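Local coordinates for protein transcriptional regulator, GntR family (Ralstonia eutropha, PDB 3IHU) that probably binds DNA as a transcription factor of the GntR family, pairing a winged helix-turn-helix domain with an all-helical FCD domain, at residues 17-22 against 60-65; 32-37 against 77-82; 99-104 against 147-152; 140-145 against 163-168. All coordinates share one frame; numbering follows the deposited sequence. Where two conformers were deposited one is given.

Overall arrangement
Contacts 1 and 2 belong to the GntR-type winged helix-turn-helix part, contacts 3 and 4 to the helical FCD part, and each pair interlocks along the chain because its segments alternate. The centres of contacts 1 and 2 are about 14 Å apart, and L60 packs on A77. Contacts 3 and 4 share helix 134-152, with centres about 13 Å apart and L101 touching Y145. Contacts 2 and 3, about 28 Å apart between centres, lie on opposite sides of the chain's centre. Contact 4 is about 2 Å from that centre, at the junction of the presumed DNA-binding and FCD domains: its I168 packs on I79, R80 and L82 of contact 2, and its R141 pairs with E30.

Contact 1. Residues 17-22 against 60-65; sequences ASDTVF and LQRLAA
R62 reaches from helix 53-65 to the first turns of helix 17-31 and supplies every polar bond of this contact. In a salt bridge with D19, NH1 and NH2 both converge on a single carboxylate oxygen, OD1: R62 NH1 to D19 OD1 measures 2.7 Å, and NH2 to the same OD1 is equally short. OD1 lies close to the guanidinium plane, but the carboxylate itself is turned 70° from that plane. NH1 arrives nearly along the C-O axis, NH2 from above the carboxylate. The same R62 NH1 also donates to S18 OG at 2.8 Å, tilted somewhat from the guanidinium plane. All three bonds are bent at the hydrogen.

Stacking engages one face of the guanidinium. It lies over one face of F22, with the planes 21° apart and R62 CZ 4.3 Å from the centroid of the F22 ring, a cation-pi arrangement. A bend at chi3 turns the R62 chain so that one flat group can meet both the ring face and, with its edge, the acid and the hydroxyl.

Apolar packing completes the interface. F22 CD1 meets L63 CD2 at 3.7 Å and R62 CB at 3.6 Å, so the ring is touched by the arginine's aliphatic base as well as its charged end.

The short helical segments approach to 9.5 Å and cross at -48°. Within the winged helix-turn-helix region, L63 continues onto I25 and M26 of helix 17-31 and V69 of strand 69-71, while S18 and V21 pack on A59.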
loop_
_atom_site.group_PDB
_atom_site.type_symbol
_atom_site.label_atom_id
_atom_site.label_comp_id
_atom_site.label_asym_id
_atom_site.label_seq_id
_atom_site.Cartn_x
_atom_site.Cartn_y
_atom_site.Cartn_z
ATOM N N ALA A 17 -6.693 -2.401 -19.437
ATOM C CA ALA A 17 -5.699 -3.479 -19.519
ATOM C C ALA A 17 -4.386 -3.070 -18.827
ATOM O O ALA A 17 -3.724 -3.906 -18.188
ATOM C CB ALA A 17 -5.451 -3.909 -20.985
ATOM N N SER A 18 -4.028 -1.786 -18.943
ATOM C CA SER A 18 -2.808 -1.212 -18.335
ATOM C C SER A 18 -2.846 -1.286 -16.828
ATOM O O SER A 18 -1.815 -1.568 -16.169
ATOM C CB SER A 18 -2.658 0.261 -18.764
ATOM O OG SER A 18 -1.605 0.933 -18.090
ATOM N N ASP A 19 -4.027 -1.011 -16.273
ATOM C CA ASP A 19 -4.245 -1.102 -14.843
ATOM C C ASP A 19 -3.946 -2.487 -14.268
ATOM O O ASP A 19 -3.453 -2.586 -13.148
ATOM C CB ASP A 19 -5.693 -0.738 -14.481
ATOM C CG ASP A 19 -5.977 0.774 -14.563
ATOM O OD1 ASP A 19 -5.043 1.588 -14.831
ATOM O OD2 ASP A 19 -7.161 1.145 -14.379
ATOM N N THR A 20 -4.234 -3.539 -15.015
ATOM C CA THR A 20 -4.075 -4.885 -14.501
ATOM C C THR A 20 -2.596 -5.208 -14.301
ATOM O O THR A 20 -2.240 -5.900 -13.360
ATOM C CB THR A 20 -4.691 -5.986 -15.406
ATOM O OG1 THR A 20 -3.800 -6.271 -16.478
ATOM C CG2 THR A 20 -6.089 -5.626 -15.949
ATOM N N VAL A 21 -1.732 -4.686 -15.163
ATOM C CA VAL A 21 -0.273 -4.789 -14.947
ATOM C C VAL A 21 0.231 -3.823 -13.858
ATOM O O VAL A 21 1.105 -4.159 -13.015
ATOM C CB VAL A 21 0.480 -4.538 -16.263
ATOM C CG1 VAL A 21 1.960 -4.695 -16.064
ATOM C CG2 VAL A 21 -0.048 -5.477 -17.366
ATOM N N PHE A 22 -0.272 -2.604 -13.890
ATOM C CA PHE A 22 0.143 -1.591 -12.909
ATOM C C PHE A 22 -0.170 -2.059 -11.486
ATOM O O PHE A 22 0.718 -2.120 -10.628
ATOM C CB PHE A 22 -0.565 -0.282 -13.194
ATOM C CG PHE A 22 -0.195 0.846 -12.264
ATOM C CD1 PHE A 22 0.991 1.534 -12.418
ATOM C CD2 PHE A 22 -1.077 1.254 -11.271
ATOM C CE1 PHE A 22 1.309 2.604 -11.589
ATOM C CE2 PHE A 22 -0.749 2.327 -10.431
ATOM C CZ PHE A 22 0.444 2.986 -10.600
ATOM N N LEU A 60 4.268 -0.072 -17.427
ATOM C CA LEU A 60 5.657 0.102 -17.010
ATOM C C LEU A 60 6.005 1.593 -16.893
ATOM O O LEU A 60 6.656 1.988 -15.911
ATOM C CB LEU A 60 6.645 -0.622 -17.946
ATOM C CG LEU A 60 6.615 -2.150 -17.757
ATOM C CD1 LEU A 60 7.485 -2.904 -18.752
ATOM C CD2 LEU A 60 7.000 -2.542 -16.309
ATOM N N GLN A 61 5.550 2.400 -17.860
ATOM C CA GLN A 61 5.742 3.863 -17.807
ATOM C C GLN A 61 5.163 4.414 -16.518
ATOM O O GLN A 61 5.829 5.198 -15.842
ATOM C CB GLN A 61 5.116 4.591 -19.041
ATOM N N ARG A 62 3.943 3.994 -16.171
ATOM C CA ARG A 62 3.270 4.485 -14.970
ATOM C C ARG A 62 4.009 4.046 -13.685
ATOM O O ARG A 62 4.098 4.803 -12.700
ATOM C CB ARG A 62 1.827 3.998 -14.914
ATOM C CG ARG A 62 0.869 4.706 -15.865
ATOM C CD ARG A 62 -0.387 3.888 -16.134
ATOM N NE ARG A 62 -1.212 3.749 -14.937
ATOM C CZ ARG A 62 -2.291 2.969 -14.847
ATOM N NH1 ARG A 62 -2.690 2.227 -15.884
ATOM N NH2 ARG A 62 -2.978 2.927 -13.714
ATOM N N LEU A 63 4.507 2.807 -13.696
ATOM C CA LEU A 63 5.290 2.269 -12.562
ATOM C C LEU A 63 6.639 3.023 -12.383
ATOM O O LEU A 63 7.064 3.293 -11.243
ATOM C CB LEU A 63 5.536 0.773 -12.772
ATOM C CG LEU A 63 4.351 -0.145 -12.483
ATOM C CD1 LEU A 63 4.610 -1.548 -13.017
ATOM C CD2 LEU A 63 3.973 -0.119 -10.957
ATOM N N ALA A 64 7.304 3.360 -13.494
ATOM C CA ALA A 64 8.474 4.228 -13.453
ATOM C C ALA A 64 8.034 5.582 -12.880
ATOM O O ALA A 64 8.689 6.102 -11.979
ATOM C CB ALA A 64 9.119 4.380 -14.786
ATOM N N ALA A 65 6.899 6.110 -13.329
ATOM C CA ALA A 65 6.421 7.387 -12.776
ATOM C C ALA A 65 6.312 7.358 -11.254
ATOM O O ALA A 65 6.671 8.346 -10.610
ATOM C CB ALA A 65 5.092 7.820 -13.409
#

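Contact 2. Residues 32-37 against 77-82; sequences GTFVPG and AVIRRL
The backbones of residues 32-37 and 77-82 come together at G37 and I79, whose CA atoms are 5.0 Å apart, where G37 N donates to I79 O at 2.9 Å. The touching parts run at 78° to each other.

I79 is the main apolar element. Its CB lies 3.5 Å from V35 O, and its two branches divide the loop between them: I79 CG2 reaches P36 CA at 3.9 Å, while I79 CD1 extends to F34 CB at 3.8 Å. The first torsion (chi1 -57°) sets CG1 anti to the carbonyl carbon and CG2 anti to the backbone N, and the extended CG1-CD1 arm then carries CD1 to F34. The F34 and I79 side chains cross at about a right angle.

The loop follows helix 17-31 and leads into strand 39-40, which pairs with strand 77-79 in the small antiparallel sheet of the winged helix-turn-helix fold. Backbone bonds between I79 and Q38 and between A77 and L40 carry the pairing onward from G37, and F34 and I79 both pack on L40.

Past the strand, P36 CB rests on the chain itself, 3.6 Å from R80 O and 3.7 Å from R81 CG. R81 then runs extended from CG to NE and brings one guanidinium face over G37 CA and P36 O, with R81 NH1 3.8 Å from G37 CA. G37 has a positive phi (91°) and, with no side chain, lies close under that face toward its rim. On the strand, V78 CG1 approaches G37 O, and from the FCD side A171 meets P36.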
loop_
_atom_site.group_PDB
_atom_site.type_symbol
_atom_site.label_atom_id
_atom_site.label_comp_id
_atom_site.label_asym_id
_atom_site.label_seq_id
_atom_site.Cartn_x
_atom_site.Cartn_y
_atom_site.Cartn_z
ATOM N N GLY A 32 4.561 -10.993 -2.645
ATOM C CA GLY A 32 5.773 -11.792 -2.766
ATOM C C GLY A 32 5.943 -12.497 -4.094
ATOM O O GLY A 32 6.875 -13.258 -4.243
ATOM N N THR A 33 5.071 -12.256 -5.063
ATOM C CA THR A 33 5.218 -12.892 -6.383
ATOM C C THR A 33 6.144 -12.106 -7.348
ATOM O O THR A 33 6.512 -12.614 -8.366
ATOM C CB THR A 33 3.874 -13.031 -7.068
ATOM O OG1 THR A 33 3.237 -11.756 -7.068
ATOM C CG2 THR A 33 2.976 -14.098 -6.329
ATOM N N PHE A 34 6.415 -10.841 -7.043
ATOM C CA PHE A 34 7.445 -10.068 -7.710
ATOM C C PHE A 34 8.333 -9.553 -6.570
ATOM O O PHE A 34 7.832 -9.337 -5.462
ATOM C CB PHE A 34 6.826 -8.856 -8.452
ATOM C CG PHE A 34 6.101 -9.212 -9.711
ATOM C CD1 PHE A 34 4.763 -9.541 -9.674
ATOM C CD2 PHE A 34 6.747 -9.224 -10.939
ATOM C CE1 PHE A 34 4.102 -9.910 -10.817
ATOM C CE2 PHE A 34 6.089 -9.577 -12.096
ATOM C CZ PHE A 34 4.757 -9.926 -12.033
ATOM N N VAL A 35 9.624 -9.338 -6.841
ATOM C CA VAL A 35 10.563 -8.889 -5.817
ATOM C C VAL A 35 11.442 -7.685 -6.240
ATOM O O VAL A 35 11.732 -7.478 -7.421
ATOM C CB VAL A 35 11.485 -10.022 -5.390
ATOM C CG1 VAL A 35 10.634 -11.117 -4.714
ATOM C CG2 VAL A 35 12.312 -10.573 -6.590
ATOM N N PRO A 36 11.889 -6.893 -5.259
ATOM C CA PRO A 36 12.860 -5.842 -5.539
ATOM C C PRO A 36 14.068 -6.408 -6.274
ATOM O O PRO A 36 14.536 -7.511 -5.934
ATOM C CB PRO A 36 13.254 -5.361 -4.129
ATOM C CG PRO A 36 12.027 -5.652 -3.305
ATOM C CD PRO A 36 11.534 -6.969 -3.840
ATOM N N GLY A 37 14.527 -5.724 -7.324
ATOM C CA GLY A 37 15.697 -6.188 -8.107
ATOM C C GLY A 37 15.306 -7.074 -9.256
ATOM O O GLY A 37 16.121 -7.491 -10.068
ATOM N N ALA A 77 12.451 -3.679 -17.827
ATOM C CA ALA A 77 12.427 -2.863 -16.613
ATOM C C ALA A 77 13.038 -3.646 -15.461
ATOM O O ALA A 77 13.164 -4.868 -15.543
ATOM C CB ALA A 77 11.004 -2.443 -16.280
ATOM N N VAL A 78 13.433 -2.950 -14.399
ATOM C CA VAL A 78 13.966 -3.616 -13.215
ATOM C C VAL A 78 13.186 -3.043 -12.054
ATOM O O VAL A 78 12.966 -1.860 -11.977
ATOM C CB VAL A 78 15.553 -3.477 -13.093
ATOM C CG1 VAL A 78 16.080 -4.088 -11.809
ATOM C CG2 VAL A 78 16.201 -4.201 -14.226
ATOM N N ILE A 79 12.673 -3.892 -11.179
ATOM C CA ILE A 79 12.020 -3.388 -10.011
ATOM C C ILE A 79 13.119 -2.741 -9.115
ATOM O O ILE A 79 14.196 -3.298 -8.922
ATOM C CB ILE A 79 11.199 -4.505 -9.264
ATOM C CG1 ILE A 79 10.169 -5.113 -10.223
ATOM C CG2 ILE A 79 10.537 -3.953 -8.001
ATOM C CD1 ILE A 79 9.210 -6.149 -9.564
ATOM N N ARG A 80 12.840 -1.563 -8.619
ATOM C CA ARG A 80 13.836 -0.829 -7.812
ATOM C C ARG A 80 14.077 -1.510 -6.449
ATOM O O ARG A 80 13.203 -2.197 -5.929
ATOM C CB ARG A 80 13.386 0.629 -7.617
ATOM C CG ARG A 80 13.517 1.436 -8.917
ATOM C CD ARG A 80 13.316 2.964 -8.700
ATOM N NE ARG A 80 14.411 3.528 -7.928
ATOM C CZ ARG A 80 14.268 4.255 -6.826
ATOM N NH1 ARG A 80 13.053 4.573 -6.365
ATOM N NH2 ARG A 80 15.345 4.700 -6.195
ATOM N N ARG A 81 15.283 -1.344 -5.923
ATOM C CA ARG A 81 15.582 -1.545 -4.511
ATOM C C ARG A 81 15.973 -0.209 -3.983
ATOM O O ARG A 81 16.701 0.494 -4.658
ATOM C CB ARG A 81 16.818 -2.427 -4.311
ATOM C CG ARG A 81 16.661 -3.879 -4.599
ATOM C CD ARG A 81 17.926 -4.610 -4.046
ATOM N NE ARG A 81 17.883 -6.061 -4.305
ATOM C CZ ARG A 81 18.420 -6.672 -5.362
ATOM N NH1 ARG A 81 19.072 -5.989 -6.295
ATOM N NH2 ARG A 81 18.314 -7.984 -5.494
ATOM N N LEU A 82 15.591 0.115 -2.758
ATOM C CA LEU A 82 15.890 1.401 -2.174
ATOM C C LEU A 82 17.063 1.324 -1.227
ATOM O O LEU A 82 17.203 0.402 -0.456
ATOM C CB LEU A 82 14.658 1.921 -1.411
ATOM C CG LEU A 82 13.341 1.952 -2.236
ATOM C CD1 LEU A 82 12.187 2.556 -1.439
ATOM C CD2 LEU A 82 13.511 2.733 -3.502
#

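Contact 3. Residues 99-104 against 147-152; sequences GLLARA and TLLEMG
L101 O and L148 O are joined by one water, which donates to both, at 2.7 Å to L101 O and 2.8 Å to L148 O. It bridges a carbonyl of each helix, L148 O also accepting from G152 N, where no direct hydrogen bond crosses. Beside it the backbones touch: G152 CA gives a CA-H...O contact to A104 O at 3.2 Å, with an angle of 131° at the hydrogen. G152, having no side chain, lets the backbones come this close, the CA atoms of A104 and G152 being only 4.4 Å apart.

The short segments approach to 8.2 Å and cross at 56°, joining helix 84-105 to helix 134-152 within the helical bundle of the FCD domain. L101 supplies the apolar core on one side. Its CG, anti to the backbone N (chi1 -178°), is directed at helix 134-152, where the two methyls take different partners. L101 CD2 meets L148 CD1 at 3.9 Å, the side chains crossing at about a right angle, whereas L101 CD1 lies against the backbone at L149 CA, 3.8 Å away, and against L149 CD1 at 4.1 Å. Other helices enclose this layer, L148 packing on I189 and V193 of helix 179-195 and L149 on L157 and F161 of helix 155-165.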
loop_
_atom_site.group_PDB
_atom_site.type_symbol
_atom_site.label_atom_id
_atom_site.label_comp_id
_atom_site.label_asym_id
_atom_site.label_seq_id
_atom_site.Cartn_x
_atom_site.Cartn_y
_atom_site.Cartn_z
ATOM N N GLY A 99 -1.410 9.661 7.676
ATOM C CA GLY A 99 -2.040 10.572 8.576
ATOM C C GLY A 99 -3.202 11.315 7.965
ATOM O O GLY A 99 -4.276 11.357 8.544
ATOM N N LEU A 100 -2.990 11.947 6.813
ATOM C CA LEU A 100 -4.059 12.617 6.143
ATOM C C LEU A 100 -5.167 11.683 5.658
ATOM O O LEU A 100 -6.298 12.079 5.625
ATOM C CB LEU A 100 -3.549 13.455 4.993
ATOM C CG LEU A 100 -4.476 14.381 4.277
ATOM C CD1 LEU A 100 -5.277 15.202 5.238
ATOM C CD2 LEU A 100 -3.577 15.294 3.277
ATOM N N LEU A 101 -4.845 10.473 5.218
ATOM C CA LEU A 101 -5.882 9.523 4.837
ATOM C C LEU A 101 -6.895 9.274 6.000
ATOM O O LEU A 101 -8.121 9.290 5.791
ATOM C CB LEU A 101 -5.241 8.219 4.438
ATOM C CG LEU A 101 -6.141 7.081 3.945
ATOM C CD1 LEU A 101 -6.729 7.377 2.573
ATOM C CD2 LEU A 101 -5.398 5.740 4.073
ATOM N N ALA A 102 -6.353 8.972 7.182
ATOM C CA ALA A 102 -7.137 8.729 8.407
ATOM C C ALA A 102 -7.885 9.989 8.772
ATOM O O ALA A 102 -9.070 9.959 9.075
ATOM C CB ALA A 102 -6.209 8.311 9.567
ATOM N N ARG A 103 -7.176 11.123 8.789
ATOM C CA ARG A 103 -7.816 12.390 9.077
ATOM C C ARG A 103 -9.005 12.669 8.211
ATOM O O ARG A 103 -10.098 12.981 8.711
ATOM C CB ARG A 103 -6.831 13.541 8.955
ATOM C CG ARG A 103 -7.423 14.924 9.305
ATOM C CD ARG A 103 -6.447 16.075 8.972
ATOM N NE ARG A 103 -7.032 17.270 9.542
ATOM C CZ ARG A 103 -6.897 17.674 10.800
ATOM N NH1 ARG A 103 -6.075 17.085 11.643
ATOM N NH2 ARG A 103 -7.581 18.716 11.203
ATOM N N ALA A 104 -8.847 12.513 6.910
ATOM C CA ALA A 104 -9.944 12.836 6.001
ATOM C C ALA A 104 -11.119 11.839 6.156
ATOM O O ALA A 104 -12.274 12.212 5.924
ATOM C CB ALA A 104 -9.478 12.875 4.566
ATOM N N THR A 147 -11.325 1.732 1.791
ATOM C CA THR A 147 -12.501 2.236 2.516
ATOM C C THR A 147 -12.165 3.575 3.151
ATOM O O THR A 147 -12.957 4.531 3.068
ATOM C CB THR A 147 -12.978 1.207 3.561
ATOM O OG1 THR A 147 -13.035 -0.087 2.945
ATOM C CG2 THR A 147 -14.305 1.538 4.084
ATOM N N LEU A 148 -10.977 3.676 3.749
ATOM C CA LEU A 148 -10.579 4.947 4.314
ATOM C C LEU A 148 -10.596 6.011 3.226
ATOM O O LEU A 148 -11.025 7.156 3.465
ATOM C CB LEU A 148 -9.209 4.902 5.004
ATOM C CG LEU A 148 -9.111 4.067 6.276
ATOM C CD1 LEU A 148 -7.625 3.992 6.700
ATOM C CD2 LEU A 148 -10.078 4.633 7.394
ATOM N N LEU A 149 -10.157 5.632 2.028
ATOM C CA LEU A 149 -10.087 6.601 0.919
ATOM C C LEU A 149 -11.472 7.072 0.526
ATOM O O LEU A 149 -11.703 8.267 0.399
ATOM C CB LEU A 149 -9.378 5.983 -0.273
ATOM C CG LEU A 149 -9.134 6.894 -1.473
ATOM C CD1 LEU A 149 -8.181 8.101 -1.171
ATOM C CD2 LEU A 149 -8.560 6.017 -2.546
ATOM N N GLU A 150 -12.393 6.137 0.389
ATOM C CA GLU A 150 -13.752 6.442 -0.028
ATOM C C GLU A 150 -14.438 7.301 0.995
ATOM O O GLU A 150 -15.214 8.189 0.634
ATOM C CB GLU A 150 -14.578 5.173 -0.279
ATOM C CG GLU A 150 -14.102 4.315 -1.452
ATOM C CD GLU A 150 -13.889 5.133 -2.747
ATOM O OE1 GLU A 150 -14.788 5.941 -3.112
ATOM O OE2 GLU A 150 -12.803 4.988 -3.380
HETATM N N MSE A 151 -14.121 7.067 2.258
HETATM C CA MSE A 151 -14.655 7.849 3.361
HETATM C C MSE A 151 -14.235 9.305 3.308
HETATM O O MSE A 151 -15.042 10.188 3.568
HETATM C CB MSE A 151 -14.239 7.202 4.709
HETATM C CG MSE A 151 -15.078 6.031 5.092
HETATM SE SE MSE A 151 -14.432 5.024 6.606
HETATM C CE MSE A 151 -15.363 6.242 7.854
ATOM N N GLY A 152 -12.973 9.600 2.946
ATOM C CA GLY A 152 -12.527 10.979 2.945
ATOM C C GLY A 152 -12.888 11.718 1.672
ATOM O O GLY A 152 -13.008 12.940 1.679
HETATM O O HOH W 1 -9.463 9.519 3.478
#

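Contact 4. Residues 140-145 against 163-168; sequences ARRHFY and TIHMPI
The imidazole of H165 meets R141 NH1 at its edge, close to the ring plane, and R142 NH1 over the centre of one face. At the edge, R141 NH1 donates to H165 ND1 at 2.9 Å with an N-H...N angle of 143°. The face contact depends on R142, which was modelled in two conformers, so what is said of its guanidinium holds for one of them. There R142 NH1 stands 3.7 Å from H165 CD2, with guanidinium and ring planes 54° apart, so this is an approach of one nitrogen and not a flat stack. Over the centre of the same guanidinium lies R141 NH2. The Y145 ring has R141 NH1 above one face, 3.3 Å from the plane and displaced toward the rim, while a water oxygen lies at its edge.

Both arginines converge on the carboxylate of E30 in helix 17-31: R141 NE forms a salt bridge with it, as does R142 NH2. This places the contact where the first helix of the winged helix-turn-helix domain meets the FCD helical bundle, helix 134-152 facing the end of helix 155-165.

R141 reaches H165 with its CG anti to the backbone N (chi1 -175°) and a bend at chi3. Y145 CB approaches H165 CE1 at 3.9 Å, and the two rings meet obliquely, centroids 5.5 Å apart. Beyond them, a water links Y145 OH at 2.8 Å to I164 O at 3.0 Å, donating to the carbonyl, and F161 meets the H165 ring edge-to-face.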
loop_
_atom_site.group_PDB
_atom_site.type_symbol
_atom_site.label_atom_id
_atom_site.label_comp_id
_atom_site.label_asym_id
_atom_site.label_seq_id
_atom_site.Cartn_x
_atom_site.Cartn_y
_atom_site.Cartn_z
ATOM N N ALA A 140 -7.041 -7.779 2.769
ATOM C CA ALA A 140 -7.886 -7.051 3.704
ATOM C C ALA A 140 -7.213 -5.691 3.990
ATOM O O ALA A 140 -7.887 -4.716 4.163
ATOM C CB ALA A 140 -8.120 -7.841 5.024
ATOM N N ARG A 141 -5.885 -5.636 4.017
ATOM C CA ARG A 141 -5.193 -4.355 4.159
ATOM C C ARG A 141 -5.597 -3.400 3.035
ATOM O O ARG A 141 -6.008 -2.251 3.278
ATOM C CB ARG A 141 -3.682 -4.513 4.222
ATOM C CG ARG A 141 -2.950 -3.136 4.511
ATOM C CD ARG A 141 -1.532 -3.112 3.972
ATOM N NE ARG A 141 -1.482 -3.181 2.511
ATOM C CZ ARG A 141 -1.837 -2.199 1.678
ATOM N NH1 ARG A 141 -2.348 -1.041 2.112
ATOM N NH2 ARG A 141 -1.746 -2.388 0.375
ATOM N N ARG A 142 -5.495 -3.871 1.799
ATOM C CA ARG A 142 -5.873 -3.036 0.672
ATOM C C ARG A 142 -7.329 -2.541 0.840
ATOM O O ARG A 142 -7.586 -1.342 0.660
ATOM C CB ARG A 142 -5.623 -3.757 -0.665
ATOM C CG ARG A 142 -5.297 -2.825 -1.832
ATOM C CD ARG A 142 -4.679 -3.536 -3.075
ATOM N NE ARG A 142 -3.303 -4.015 -2.867
ATOM C CZ ARG A 142 -2.195 -3.269 -2.971
ATOM N NH1 ARG A 142 -2.259 -1.978 -3.266
ATOM N NH2 ARG A 142 -1.009 -3.831 -2.763
ATOM N N HIS A 143 -8.265 -3.428 1.203
ATOM C CA HIS A 143 -9.640 -3.043 1.415
ATOM C C HIS A 143 -9.851 -1.977 2.510
ATOM O O HIS A 143 -10.667 -1.055 2.369
ATOM C CB HIS A 143 -10.481 -4.315 1.739
ATOM C CG HIS A 143 -11.938 -4.052 1.825
ATOM N ND1 HIS A 143 -12.628 -3.380 0.833
ATOM C CD2 HIS A 143 -12.856 -4.371 2.775
ATOM C CE1 HIS A 143 -13.902 -3.289 1.176
ATOM N NE2 HIS A 143 -14.066 -3.883 2.343
ATOM N N PHE A 144 -9.121 -2.123 3.602
ATOM C CA PHE A 144 -9.129 -1.163 4.688
ATOM C C PHE A 144 -8.733 0.232 4.180
ATOM O O PHE A 144 -9.456 1.207 4.388
ATOM C CB PHE A 144 -8.111 -1.638 5.722
ATOM C CG PHE A 144 -7.969 -0.761 6.896
ATOM C CD1 PHE A 144 -9.030 -0.520 7.715
ATOM C CD2 PHE A 144 -6.750 -0.196 7.209
ATOM C CE1 PHE A 144 -8.880 0.260 8.841
ATOM C CE2 PHE A 144 -6.595 0.587 8.341
ATOM C CZ PHE A 144 -7.680 0.804 9.153
ATOM N N TYR A 145 -7.610 0.292 3.457
ATOM C CA TYR A 145 -7.111 1.567 2.913
ATOM C C TYR A 145 -8.088 2.146 1.930
ATOM O O TYR A 145 -8.374 3.345 1.972
ATOM C CB TYR A 145 -5.738 1.384 2.256
ATOM C CG TYR A 145 -4.598 1.466 3.234
ATOM C CD1 TYR A 145 -4.429 0.539 4.230
ATOM C CD2 TYR A 145 -3.640 2.487 3.128
ATOM C CE1 TYR A 145 -3.390 0.623 5.122
ATOM C CE2 TYR A 145 -2.599 2.576 4.031
ATOM C CZ TYR A 145 -2.474 1.651 5.008
ATOM O OH TYR A 145 -1.432 1.781 5.845
ATOM N N THR A 163 1.348 5.766 -3.377
ATOM C CA THR A 163 2.470 6.018 -2.477
ATOM C C THR A 163 2.227 5.479 -1.065
ATOM O O THR A 163 3.146 4.976 -0.409
ATOM C CB THR A 163 2.762 7.515 -2.330
ATOM O OG1 THR A 163 3.064 8.060 -3.626
ATOM C CG2 THR A 163 3.982 7.732 -1.359
ATOM N N ILE A 164 0.982 5.598 -0.609
ATOM C CA ILE A 164 0.616 5.247 0.763
ATOM C C ILE A 164 0.959 3.809 1.083
ATOM O O ILE A 164 1.293 3.479 2.213
ATOM C CB ILE A 164 -0.895 5.532 0.982
ATOM C CG1 ILE A 164 -1.112 6.998 1.293
ATOM C CG2 ILE A 164 -1.439 4.727 2.105
ATOM C CD1 ILE A 164 -2.509 7.466 1.033
ATOM N N HIS A 165 0.915 2.957 0.078
ATOM C CA HIS A 165 1.047 1.504 0.264
ATOM C C HIS A 165 2.490 1.026 0.488
ATOM O O HIS A 165 2.701 -0.043 1.079
ATOM C CB HIS A 165 0.451 0.783 -0.967
ATOM C CG HIS A 165 -1.011 1.015 -1.146
ATOM N ND1 HIS A 165 -1.934 0.690 -0.178
ATOM C CD2 HIS A 165 -1.719 1.526 -2.183
ATOM C CE1 HIS A 165 -3.150 0.977 -0.611
ATOM N NE2 HIS A 165 -3.044 1.499 -1.820
HETATM N N MSE A 166 3.453 1.799 -0.025
HETATM C CA MSE A 166 4.888 1.491 0.099
HETATM C C MSE A 166 5.297 0.088 -0.299
HETATM O O MSE A 166 5.912 -0.629 0.474
HETATM C CB MSE A 166 5.340 1.736 1.530
HETATM C CG MSE A 166 5.324 3.131 1.903
HETATM SE SE MSE A 166 6.127 3.222 3.596
HETATM C CE MSE A 166 4.548 2.911 4.704
ATOM N N PRO A 167 4.969 -0.312 -1.529
ATOM C CA PRO A 167 5.167 -1.712 -1.963
ATOM C C PRO A 167 6.609 -2.161 -1.928
ATOM O O PRO A 167 6.890 -3.259 -1.461
ATOM C CB PRO A 167 4.594 -1.739 -3.401
ATOM C CG PRO A 167 4.405 -0.272 -3.792
ATOM C CD PRO A 167 4.258 0.505 -2.533
ATOM N N ILE A 168 7.542 -1.319 -2.366
ATOM C CA ILE A 168 8.949 -1.702 -2.305
ATOM C C ILE A 168 9.425 -1.876 -0.873
ATOM O O ILE A 168 10.016 -2.901 -0.566
ATOM C CB ILE A 168 9.932 -0.737 -3.011
ATOM C CG1 ILE A 168 9.532 -0.515 -4.448
ATOM C CG2 ILE A 168 11.366 -1.355 -3.003
ATOM C CD1 ILE A 168 9.764 -1.716 -5.268
HETATM O O HOH W 2 0.568 3.617 5.072
#